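Local coordinates for Myo-inositol phosphohydrolase (Mitsuokella multacida, PDB 4WU3), which probably removes phosphate from myo-inositol polyphosphates such as phytate, as a PTP-like phytase, and here binds inositol-(1,3,4,5)-tetrakisphosphate, at residues Phe396-Gly399 and Glu400-Met404; Trp442-Leu445 and Gly446-Lys449; Phe606-Tyr609 and Val610-His614. The protein carries 2 engineered substitutions. One frame throughout, in Å; residues are numbered along the deposited sequence.

Contact 1. Residues Phe396-Gly399 and Glu400-Met404; sequences FSNG and ELQAM
Ser397 and Glu400 close a capping box at the start of helix 398-411, an example of a helix whose first turn is tied off by its own side chains. Two donors of the serine converge on a single carboxylate oxygen, both on its anti side: Ser397 N reaches Glu400 OE1 at 2.9 Å in an almost straight bond (173°), and Ser397 OG is hydrogen-bonded to Glu400 OE1 at 2.7 Å and also meets Lys347 O. The return half of the box is weak, with Glu400 N 3.4 Å from Ser397 OG. Glu400 can reach back because its CG sits beside its own backbone N (chi1 -71°), which swings the carboxylate toward the residues ahead of the helix. Thr346 OG1 also bonds Glu400 OE1, fixing the group further.

Phe396 and Leu401, one residue on each side of the box, make the apolar contact of a hydrophobic staple. They run alongside each other, Phe396 CD1 lying 3.9 Å from Leu401 CB while Leu401 CD1 stands over the rim of one ring face. Met404 adds an oblique Met-aromatic contact, its SD 5.0 Å from the centroid of the Phe396 ring. On another side of the turn, Gln402 NE2 donates to Asn398 OD1 at 3.2 Å, the two amides turned 70° apart; its stronger partner is Asn500 OD1.

Outward from this, helix 493-499 packs on the turn through Val497 against Phe396 and Leu496 against Asn398 and Leu401. The Phe396 ring also meets His539, at the end of central strand 535-539, edge-to-face.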
ATOM      1  N   PHE A 396      37.592  -9.845  21.431  1.00 10.82           N
ATOM      2  CA  PHE A 396      38.271  -9.963  22.727  1.00 10.00           C
ATOM      3  C   PHE A 396      38.466  -8.609  23.411  1.00 11.02           C
ATOM      4  O   PHE A 396      38.866  -7.621  22.784  1.00 10.18           O
ATOM      5  CB  PHE A 396      39.640 -10.653  22.575  1.00  9.68           C
ATOM      6  CG  PHE A 396      40.478 -10.116  21.443  1.00  8.69           C
ATOM      7  CD1 PHE A 396      41.184  -8.935  21.585  1.00  9.04           C
ATOM      8  CD2 PHE A 396      40.552 -10.793  20.236  1.00  9.36           C
ATOM      9  CE1 PHE A 396      41.948  -8.435  20.544  1.00  8.76           C
ATOM     10  CE2 PHE A 396      41.318 -10.308  19.186  1.00  8.77           C
ATOM     11  CZ  PHE A 396      42.022  -9.126  19.345  1.00  8.99           C
ATOM     12  N   SER A 397      38.168  -8.580  24.706  1.00 10.73           N
ATOM     13  CA  SER A 397      38.563  -7.491  25.567  1.00 11.39           C
ATOM     14  C   SER A 397      40.063  -7.633  25.847  1.00 12.82           C
ATOM     15  O   SER A 397      40.678  -8.623  25.448  1.00 12.78           O
ATOM     16  CB  SER A 397      37.813  -7.605  26.880  1.00 10.78           C
ATOM     17  OG  SER A 397      38.086  -8.855  27.471  1.00 11.02           O
ATOM     18  N   ASN A 398      40.634  -6.670  26.570  1.00 14.72           N
ATOM     19  CA  ASN A 398      42.046  -6.741  26.968  1.00 16.97           C
ATOM     20  C   ASN A 398      42.359  -8.001  27.753  1.00 14.95           C
ATOM     21  O   ASN A 398      43.339  -8.694  27.488  1.00 15.49           O
ATOM     22  CB  ASN A 398      42.443  -5.541  27.822  1.00 19.38           C
ATOM     23  CG  ASN A 398      43.897  -5.608  28.266  1.00 25.40           C
ATOM     24  OD1 ASN A 398      44.768  -6.021  27.501  1.00 27.88           O
ATOM     25  ND2 ASN A 398      44.160  -5.236  29.513  1.00 28.42           N
ATOM     26  N   GLY A 399      41.516  -8.289  28.731  1.00 15.29           N
ATOM     27  CA  GLY A 399      41.705  -9.447  29.586  1.00 15.52           C
ATOM     28  C   GLY A 399      41.694 -10.731  28.799  1.00 13.39           C
ATOM     29  O   GLY A 399      42.387 -11.678  29.147  1.00 14.04           O
ATOM     30  N   GLU A 400      40.881 -10.779  27.754  1.00 12.87           N
ATOM     31  CA  GLU A 400      40.769 -11.996  26.966  1.00 12.35           C
ATOM     32  C   GLU A 400      41.950 -12.107  26.022  1.00 11.82           C
ATOM     33  O   GLU A 400      42.412 -13.198  25.726  1.00 11.05           O
ATOM     34  CB  GLU A 400      39.451 -12.031  26.213  1.00 12.69           C
ATOM     35  CG  GLU A 400      38.267 -12.258  27.132  1.00 13.36           C
ATOM     36  CD  GLU A 400      36.957 -11.909  26.478  1.00 13.52           C
ATOM     37  OE1 GLU A 400      36.808 -10.755  26.021  1.00 15.59           O
ATOM     38  OE2 GLU A 400      36.075 -12.789  26.433  1.00 12.55           O
ATOM     39  N   LEU A 401      42.460 -10.976  25.564  1.00 11.93           N
ATOM     40  CA  LEU A 401      43.664 -11.026  24.756  1.00 14.16           C
ATOM     41  C   LEU A 401      44.824 -11.565  25.589  1.00 15.17           C
ATOM     42  O   LEU A 401      45.609 -12.380  25.101  1.00 14.08           O
ATOM     43  CB  LEU A 401      44.024  -9.663  24.187  1.00 12.68           C
ATOM     44  CG  LEU A 401      45.315  -9.682  23.374  1.00 12.23           C
ATOM     45  CD1 LEU A 401      45.185 -10.536  22.125  1.00 12.36           C
ATOM     46  CD2 LEU A 401      45.706  -8.265  23.012  1.00 13.69           C
ATOM     47  N   GLN A 402      44.915 -11.132  26.843  1.00 16.27           N
ATOM     48  CA  GLN A 402      45.997 -11.600  27.724  1.00 19.66           C
ATOM     49  C   GLN A 402      45.938 -13.111  27.896  1.00 18.49           C
ATOM     50  O   GLN A 402      46.974 -13.768  27.941  1.00 23.60           O
ATOM     51  CB  GLN A 402      45.954 -10.917  29.100  1.00 20.55           C
ATOM     52  CG  GLN A 402      46.109  -9.402  29.055  1.00 21.23           C
ATOM     53  CD  GLN A 402      47.419  -8.953  28.417  1.00 26.14           C
ATOM     54  OE1 GLN A 402      48.474  -9.546  28.643  1.00 31.30           O
ATOM     55  NE2 GLN A 402      47.355  -7.899  27.620  1.00 28.30           N
ATOM     56  N   ALA A 403      44.737 -13.669  27.982  1.00 16.00           N
ATOM     57  CA  ALA A 403      44.591 -15.113  28.134  1.00 16.64           C
ATOM     58  C   ALA A 403      44.955 -15.882  26.857  1.00 17.55           C
ATOM     59  O   ALA A 403      45.459 -17.002  26.931  1.00 16.26           O
ATOM     60  CB  ALA A 403      43.179 -15.460  28.569  1.00 16.82           C
ATOM     61  N   MET A 404      44.685 -15.292  25.693  1.00 19.09           N
ATOM     62  CA  MET A 404      45.009 -15.936  24.413  1.00 19.61           C
ATOM     63  C   MET A 404      46.511 -16.016  24.188  1.00 19.00           C
ATOM     64  O   MET A 404      47.012 -16.953  23.577  1.00 16.35           O
ATOM     65  CB  MET A 404      44.445 -15.140  23.253  1.00 21.28           C
ATOM     66  CG  MET A 404      42.960 -15.272  23.028  1.00 24.41           C
ATOM     67  SD  MET A 404      42.455 -14.262  21.622  1.00 29.11           S
ATOM     68  CE  MET A 404      43.713 -14.687  20.436  1.00 29.64           C
TER

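Contact 2. Residues Trp442-Leu445 and Gly446-Lys449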
ATOM      1  N   TRP A 442      25.004  -3.274  10.620  1.00 11.67           N
ATOM      2  CA  TRP A 442      25.499  -2.781   9.335  1.00 12.08           C
ATOM      3  C   TRP A 442      25.885  -1.299   9.397  1.00 12.66           C
ATOM      4  O   TRP A 442      25.687  -0.544   8.439  1.00 11.59           O
ATOM      5  CB  TRP A 442      24.468  -3.009   8.225  1.00 12.44           C
ATOM      6  CG  TRP A 442      24.340  -4.442   7.807  1.00 13.16           C
ATOM      7  CD1 TRP A 442      25.108  -5.489   8.226  1.00 13.61           C
ATOM      8  CD2 TRP A 442      23.411  -4.981   6.862  1.00 13.55           C
ATOM      9  NE1 TRP A 442      24.700  -6.651   7.621  1.00 13.28           N
ATOM     10  CE2 TRP A 442      23.664  -6.368   6.771  1.00 13.82           C
ATOM     11  CE3 TRP A 442      22.378  -4.433   6.097  1.00 14.05           C
ATOM     12  CZ2 TRP A 442      22.929  -7.210   5.943  1.00 13.73           C
ATOM     13  CZ3 TRP A 442      21.647  -5.270   5.270  1.00 14.60           C
ATOM     14  CH2 TRP A 442      21.927  -6.647   5.204  1.00 15.26           C
ATOM     15  N   GLY A 443      26.472  -0.901  10.520  1.00 12.90           N
ATOM     16  CA  GLY A 443      26.924   0.471  10.718  1.00 13.73           C
ATOM     17  C   GLY A 443      27.798   1.044   9.616  1.00 12.54           C
ATOM     18  O   GLY A 443      27.784   2.245   9.386  1.00 15.04           O
ATOM     19  N   ASN A 444      28.575   0.204   8.946  1.00 12.75           N
ATOM     20  CA  ASN A 444      29.484   0.674   7.902  1.00 12.15           C
ATOM     21  C   ASN A 444      29.211   0.047   6.542  1.00 13.64           C
ATOM     22  O   ASN A 444      30.120  -0.085   5.710  1.00 13.80           O
ATOM     23  CB  ASN A 444      30.929   0.417   8.308  1.00 11.81           C
ATOM     24  CG  ASN A 444      31.402   1.376   9.367  1.00 10.87           C
ATOM     25  OD1 ASN A 444      30.942   2.508   9.428  1.00 10.31           O
ATOM     26  ND2 ASN A 444      32.309   0.919  10.227  1.00 11.29           N
ATOM     27  N   LEU A 445      27.956  -0.320   6.313  1.00 13.88           N
ATOM     28  CA  LEU A 445      27.551  -0.877   5.030  1.00 16.04           C
ATOM     29  C   LEU A 445      27.868   0.089   3.892  1.00 17.29           C
ATOM     30  O   LEU A 445      27.523   1.264   3.945  1.00 18.65           O
ATOM     31  CB  LEU A 445      26.060  -1.197   5.042  1.00 15.34           C
ATOM     32  CG  LEU A 445      25.566  -1.932   3.799  1.00 16.39           C
ATOM     33  CD1 LEU A 445      26.043  -3.377   3.774  1.00 15.52           C
ATOM     34  CD2 LEU A 445      24.044  -1.869   3.712  1.00 16.58           C
ATOM     35  N   GLY A 446      28.543  -0.408   2.864  1.00 23.69           N
ATOM     36  CA  GLY A 446      28.833   0.406   1.687  1.00 22.67           C
ATOM     37  C   GLY A 446      30.136   1.178   1.767  1.00 22.23           C
ATOM     38  O   GLY A 446      30.535   1.812   0.800  1.00 24.77           O
ATOM     39  N   LYS A 447      30.798   1.144   2.919  1.00 22.08           N
ATOM     40  CA  LYS A 447      32.055   1.873   3.083  1.00 22.71           C
ATOM     41  C   LYS A 447      33.237   1.005   2.659  1.00 23.40           C
ATOM     42  O   LYS A 447      33.267  -0.194   2.936  1.00 24.00           O
ATOM     43  CB  LYS A 447      32.264   2.297   4.542  1.00 21.49           C
ATOM     44  CG  LYS A 447      31.365   3.409   5.050  1.00 21.96           C
ATOM     45  CD  LYS A 447      31.866   3.880   6.412  1.00 22.30           C
ATOM     46  CE  LYS A 447      31.103   5.088   6.932  1.00 24.15           C
ATOM     47  NZ  LYS A 447      29.839   4.725   7.624  1.00 25.54           N
ATOM     48  N   ASN A 448      34.220   1.618   2.012  1.00 23.77           N
ATOM     49  CA  ASN A 448      35.489   0.937   1.772  1.00 26.88           C
ATOM     50  C   ASN A 448      36.334   0.926   3.050  1.00 23.65           C
ATOM     51  O   ASN A 448      35.974   1.538   4.056  1.00 27.92           O
ATOM     52  CB  ASN A 448      36.254   1.581   0.608  1.00 29.09           C
ATOM     53  CG  ASN A 448      36.596   3.034   0.862  1.00 31.61           C
ATOM     54  OD1 ASN A 448      37.103   3.385   1.924  1.00 34.52           O
ATOM     55  ND2 ASN A 448      36.331   3.889  -0.117  1.00 34.91           N
ATOM     56  N   LYS A 449      37.461   0.231   3.002  1.00 22.55           N
ATOM     57  CA  LYS A 449      38.327   0.068   4.168  1.00 22.93           C
ATOM     58  C   LYS A 449      38.801   1.404   4.744  1.00 22.76           C
ATOM     59  O   LYS A 449      38.763   1.610   5.963  1.00 21.68           O
ATOM     60  CB  LYS A 449      39.537  -0.786   3.796  1.00 20.26           C
ATOM     61  CG  LYS A 449      40.390  -1.213   4.966  1.00 20.62           C
ATOM     62  CD  LYS A 449      41.454  -2.201   4.516  1.00 21.04           C
ATOM     63  CE  LYS A 449      42.357  -2.588   5.665  1.00 18.94           C
ATOM     64  NZ  LYS A 449      43.376  -3.588   5.265  1.00 18.71           N
TER
HETATM   65  O   HOH W   1      27.759   3.328   6.116  1.00 23.99           O
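The carboxamide of Asn444 is gripped at both ends: Lys447 NZ donates to Asn444 OD1 at 3.1 Å, tilted 20° from the amide's carbonyl plane, while Asn444 ND2 is held by Gln423 O and Thr425 OG1. Lys447 CD also lies close by, 3.4 Å from Asn444 OD1, as the lysine chain passes across the amide. The second flat group, the indole of Trp442, carries Leu445 CD1 over the rim of one face, 4.3 Å above the plane; its NE1 bonds Asp511 O, and Tyr337 packs with the indole edge-to-face.

Lys447 illustrates how a long side chain can return to its own turn. It runs extended until the last torsion, where a bend (chi4 84°) brings the ammonium back to Asn444. A water accepts from Lys447 NZ at 2.9 Å and sits 3.0 Å from Leu445 O, with Gly443 O a weaker neighbour; not all of its acceptors can be served at once, so its donations are probably partial or alternate. With an alanine in place of Lys447, Asn444 OD1 would probably lose its ammonium donor and the water one of the groups that fix it.

The backbone beneath is a pair of overlapping turns. A type I turn from Trp442 to Leu445 runs into a type II turn from Asn444 to Lys447, closed by Lys447 N on Asn444 O at 3.1 Å. Gly446 occupies the third position of the latter with phi 89°, where a CB would collide with Leu445 O. Asn448 then caps Glu451 N. The tandem turns thus begin right after Asp441, a residue of the inositol phosphate pocket, and lead to the start of helix 449-463.

Contact 3. Residues Phe606-Tyr609 and Val610-His614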
ATOM      1  N   PHE A 606      33.886 -21.454  -4.010  1.00 13.87           N
ATOM      2  CA  PHE A 606      35.248 -21.185  -3.596  1.00 14.00           C
ATOM      3  C   PHE A 606      36.062 -22.474  -3.519  1.00 13.80           C
ATOM      4  O   PHE A 606      37.242 -22.474  -3.819  1.00 12.08           O
ATOM      5  CB  PHE A 606      35.294 -20.445  -2.266  1.00 12.93           C
ATOM      6  CG  PHE A 606      36.673 -20.065  -1.860  1.00 12.33           C
ATOM      7  CD1 PHE A 606      37.232 -18.893  -2.322  1.00 11.49           C
ATOM      8  CD2 PHE A 606      37.427 -20.899  -1.049  1.00 12.37           C
ATOM      9  CE1 PHE A 606      38.508 -18.544  -1.962  1.00 12.06           C
ATOM     10  CE2 PHE A 606      38.710 -20.553  -0.686  1.00 11.82           C
ATOM     11  CZ  PHE A 606      39.249 -19.374  -1.144  1.00 12.01           C
ATOM     12  N   TYR A 607      35.430 -23.571  -3.122  1.00 15.31           N
ATOM     13  CA  TYR A 607      36.094 -24.869  -3.134  1.00 16.53           C
ATOM     14  C   TYR A 607      36.565 -25.206  -4.546  1.00 20.53           C
ATOM     15  O   TYR A 607      37.712 -25.634  -4.745  1.00 20.88           O
ATOM     16  CB  TYR A 607      35.161 -25.957  -2.623  1.00 17.10           C
ATOM     17  CG  TYR A 607      35.797 -27.320  -2.601  1.00 20.51           C
ATOM     18  CD1 TYR A 607      36.574 -27.727  -1.524  1.00 23.18           C
ATOM     19  CD2 TYR A 607      35.645 -28.192  -3.668  1.00 25.88           C
ATOM     20  CE1 TYR A 607      37.176 -28.971  -1.501  1.00 26.10           C
ATOM     21  CE2 TYR A 607      36.238 -29.442  -3.657  1.00 32.84           C
ATOM     22  CZ  TYR A 607      37.003 -29.826  -2.571  1.00 32.72           C
ATOM     23  OH  TYR A 607      37.597 -31.067  -2.563  1.00 42.18           O
ATOM     24  N   GLN A 608      35.693 -24.989  -5.530  1.00 22.34           N
ATOM     25  CA  GLN A 608      36.055 -25.233  -6.927  1.00 26.83           C
ATOM     26  C   GLN A 608      37.225 -24.346  -7.352  1.00 23.64           C
ATOM     27  O   GLN A 608      38.139 -24.788  -8.061  1.00 21.20           O
ATOM     28  CB  GLN A 608      34.873 -24.984  -7.873  1.00 27.78           C
ATOM     29  CG  GLN A 608      35.258 -25.185  -9.336  1.00 33.17           C
ATOM     30  CD  GLN A 608      34.117 -24.983 -10.316  1.00 37.77           C
ATOM     31  OE1 GLN A 608      32.987 -24.709  -9.928  1.00 37.10           O
ATOM     32  NE2 GLN A 608      34.427 -25.111 -11.605  1.00 36.89           N
ATOM     33  N   TYR A 609      37.176 -23.086  -6.940  1.00 19.32           N
ATOM     34  CA  TYR A 609      38.222 -22.142  -7.281  1.00 20.03           C
ATOM     35  C   TYR A 609      39.575 -22.666  -6.801  1.00 19.74           C
ATOM     36  O   TYR A 609      40.577 -22.572  -7.504  1.00 22.67           O
ATOM     37  CB  TYR A 609      37.921 -20.772  -6.667  1.00 18.63           C
ATOM     38  CG  TYR A 609      39.119 -19.856  -6.601  1.00 19.90           C
ATOM     39  CD1 TYR A 609      39.592 -19.219  -7.739  1.00 19.19           C
ATOM     40  CD2 TYR A 609      39.776 -19.615  -5.396  1.00 20.41           C
ATOM     41  CE1 TYR A 609      40.691 -18.380  -7.685  1.00 19.36           C
ATOM     42  CE2 TYR A 609      40.873 -18.772  -5.340  1.00 19.79           C
ATOM     43  CZ  TYR A 609      41.325 -18.164  -6.495  1.00 17.73           C
ATOM     44  OH  TYR A 609      42.408 -17.322  -6.471  1.00 19.69           O
ATOM     45  N   VAL A 610      39.593 -23.208  -5.591  1.00 19.31           N
ATOM     46  CA  VAL A 610      40.813 -23.736  -5.017  1.00 21.76           C
ATOM     47  C   VAL A 610      41.279 -24.949  -5.816  1.00 20.88           C
ATOM     48  O   VAL A 610      42.440 -25.050  -6.195  1.00 21.53           O
ATOM     49  CB  VAL A 610      40.613 -24.136  -3.543  1.00 18.49           C
ATOM     50  CG1 VAL A 610      41.781 -24.970  -3.064  1.00 18.10           C
ATOM     51  CG2 VAL A 610      40.462 -22.897  -2.673  1.00 19.80           C
ATOM     52  N   GLN A 611      40.369 -25.876  -6.064  1.00 20.33           N
ATOM     53  CA  GLN A 611      40.719 -27.069  -6.826  1.00 22.48           C
ATOM     54  C   GLN A 611      41.482 -26.704  -8.095  1.00 22.38           C
ATOM     55  O   GLN A 611      42.445 -27.377  -8.451  1.00 24.29           O
ATOM     56  CB  GLN A 611      39.462 -27.854  -7.188  1.00 21.57           C
ATOM     57  CG  GLN A 611      38.808 -28.542  -6.003  1.00 23.34           C
ATOM     58  CD  GLN A 611      39.730 -29.539  -5.318  1.00 23.00           C
ATOM     59  OE1 GLN A 611      40.263 -30.441  -5.952  1.00 27.61           O
ATOM     60  NE2 GLN A 611      39.929 -29.372  -4.025  1.00 22.70           N
ATOM     61  N   GLU A 612      41.066 -25.615  -8.740  1.00 22.36           N
ATOM     62  CA  GLU A 612      41.566 -25.224 -10.060  1.00 23.76           C
ATOM     63  C   GLU A 612      42.772 -24.304 -10.055  1.00 26.04           C
ATOM     64  O   GLU A 612      43.431 -24.172 -11.085  1.00 26.67           O
ATOM     65  CB  GLU A 612      40.467 -24.504 -10.847  1.00 25.72           C
ATOM     66  CG  GLU A 612      39.352 -25.414 -11.313  1.00 26.93           C
ATOM     67  CD  GLU A 612      38.294 -24.679 -12.106  1.00 28.46           C
ATOM     68  OE1 GLU A 612      38.560 -23.550 -12.578  1.00 31.62           O
ATOM     69  OE2 GLU A 612      37.193 -25.239 -12.257  1.00 27.38           O
ATOM     70  N   ASN A 613      43.045 -23.637  -8.932  1.00 26.19           N
ATOM     71  CA  ASN A 613      44.082 -22.603  -8.912  1.00 26.57           C
ATOM     72  C   ASN A 613      45.147 -22.747  -7.832  1.00 24.87           C
ATOM     73  O   ASN A 613      46.088 -21.961  -7.799  1.00 24.81           O
ATOM     74  CB  ASN A 613      43.446 -21.211  -8.795  1.00 27.01           C
ATOM     75  CG  ASN A 613      42.617 -20.840 -10.009  1.00 28.06           C
ATOM     76  OD1 ASN A 613      43.105 -20.189 -10.935  1.00 34.26           O
ATOM     77  ND2 ASN A 613      41.349 -21.234 -10.002  1.00 29.56           N
ATOM     78  N   HIS A 614      45.018 -23.728  -6.947  1.00 24.75           N
ATOM     79  CA  HIS A 614      46.000 -23.871  -5.869  1.00 29.63           C
ATOM     80  C   HIS A 614      47.378 -24.297  -6.401  1.00 30.75           C
ATOM     81  O   HIS A 614      48.409 -23.879  -5.875  1.00 35.44           O
ATOM     82  CB  HIS A 614      45.516 -24.863  -4.815  1.00 27.38           C
ATOM     83  CG  HIS A 614      45.703 -26.290  -5.210  1.00 27.66           C
ATOM     84  ND1 HIS A 614      44.765 -26.989  -5.932  1.00 30.54           N
ATOM     85  CD2 HIS A 614      46.726 -27.147  -4.993  1.00 28.80           C
ATOM     86  CE1 HIS A 614      45.200 -28.220  -6.140  1.00 32.23           C
ATOM     87  NE2 HIS A 614      46.388 -28.340  -5.581  1.00 31.32           N
TER
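Phe606 and Tyr607 accept from Val610 N and Gln611 N through the i to i+4 bonds of an alpha helix, Val610 N lying 3.0 Å from Phe606 O, in the last turns of helix 593-613. The same four-residue spacing pairs the side chains, and each pair uses it differently.

Phe606 and Val610 give the apolar version: Val610 CG2 touches Phe606 CE2 at 3.5 Å, and Met553 and Met557 of helix 545-558 also touch Phe606. Tyr607 and Gln611 cross with ring and amide only 19° from parallel, Gln611 NE2 standing 3.3 Å from Tyr607 CZ. The angle at the hydroxyl is too poor for a bond, so this is packing; Gln611 NE2 donates to Pro560 O. Gln608 and Glu612 are the exposed, polar pair. They lie alongside each other, and Gln608 NE2 meets the syn side of Glu612 OE2 at 2.8 Å, with the amide turned 72° from the carboxylate; Glu612 OE1 binds Trp625 NE1, so both oxygens have a donor.

Tyr609 and Asn613 form a buried pair with a polar bond. Their spacing along the helix sets Asn613 CB over one face of the Tyr609 ring, and with Asn613 CG beside its own backbone N (chi1 -65°) the amide turns back to the carbonyl of Tyr609. There Asn613 ND2 donates to Tyr609 O at 2.9 Å, nearly straight, in the carbonyl plane and on a lone pair. Tyr609 OH is bound by Thr620 O, and Trp622 and Trp625 meet the ring edge-to-face.

Val610 O gathers three donors, Asn613 N, His614 N and the imidazole: His614 ND1 reaches it at 3.0 Å, with the oxygen in the plane of the ring.

The three contacts follow one another along the chain, each a local arrangement of residues a few positions apart, and none touches another. Contacts 1 and 2 have centres 26 Å apart, contacts 2 and 3 28 Å, and contacts 1 and 3 35 Å. Contact 1 opens helix 398-411, contact 2 lies in the loop leading into helix 449-463, and contact 3 lies in the C-terminal part of helix 593-613. Phe396 of contact 1 meets His539 at the end of strand 535-539, and contact 3 packs on helix 545-558, which follows that strand. The Phe396 side chain and Gly443 lie about 12 and 10 Å from a bound inositol tetrakisphosphate, so contacts 1 and 2 are near the site without touching the ligand.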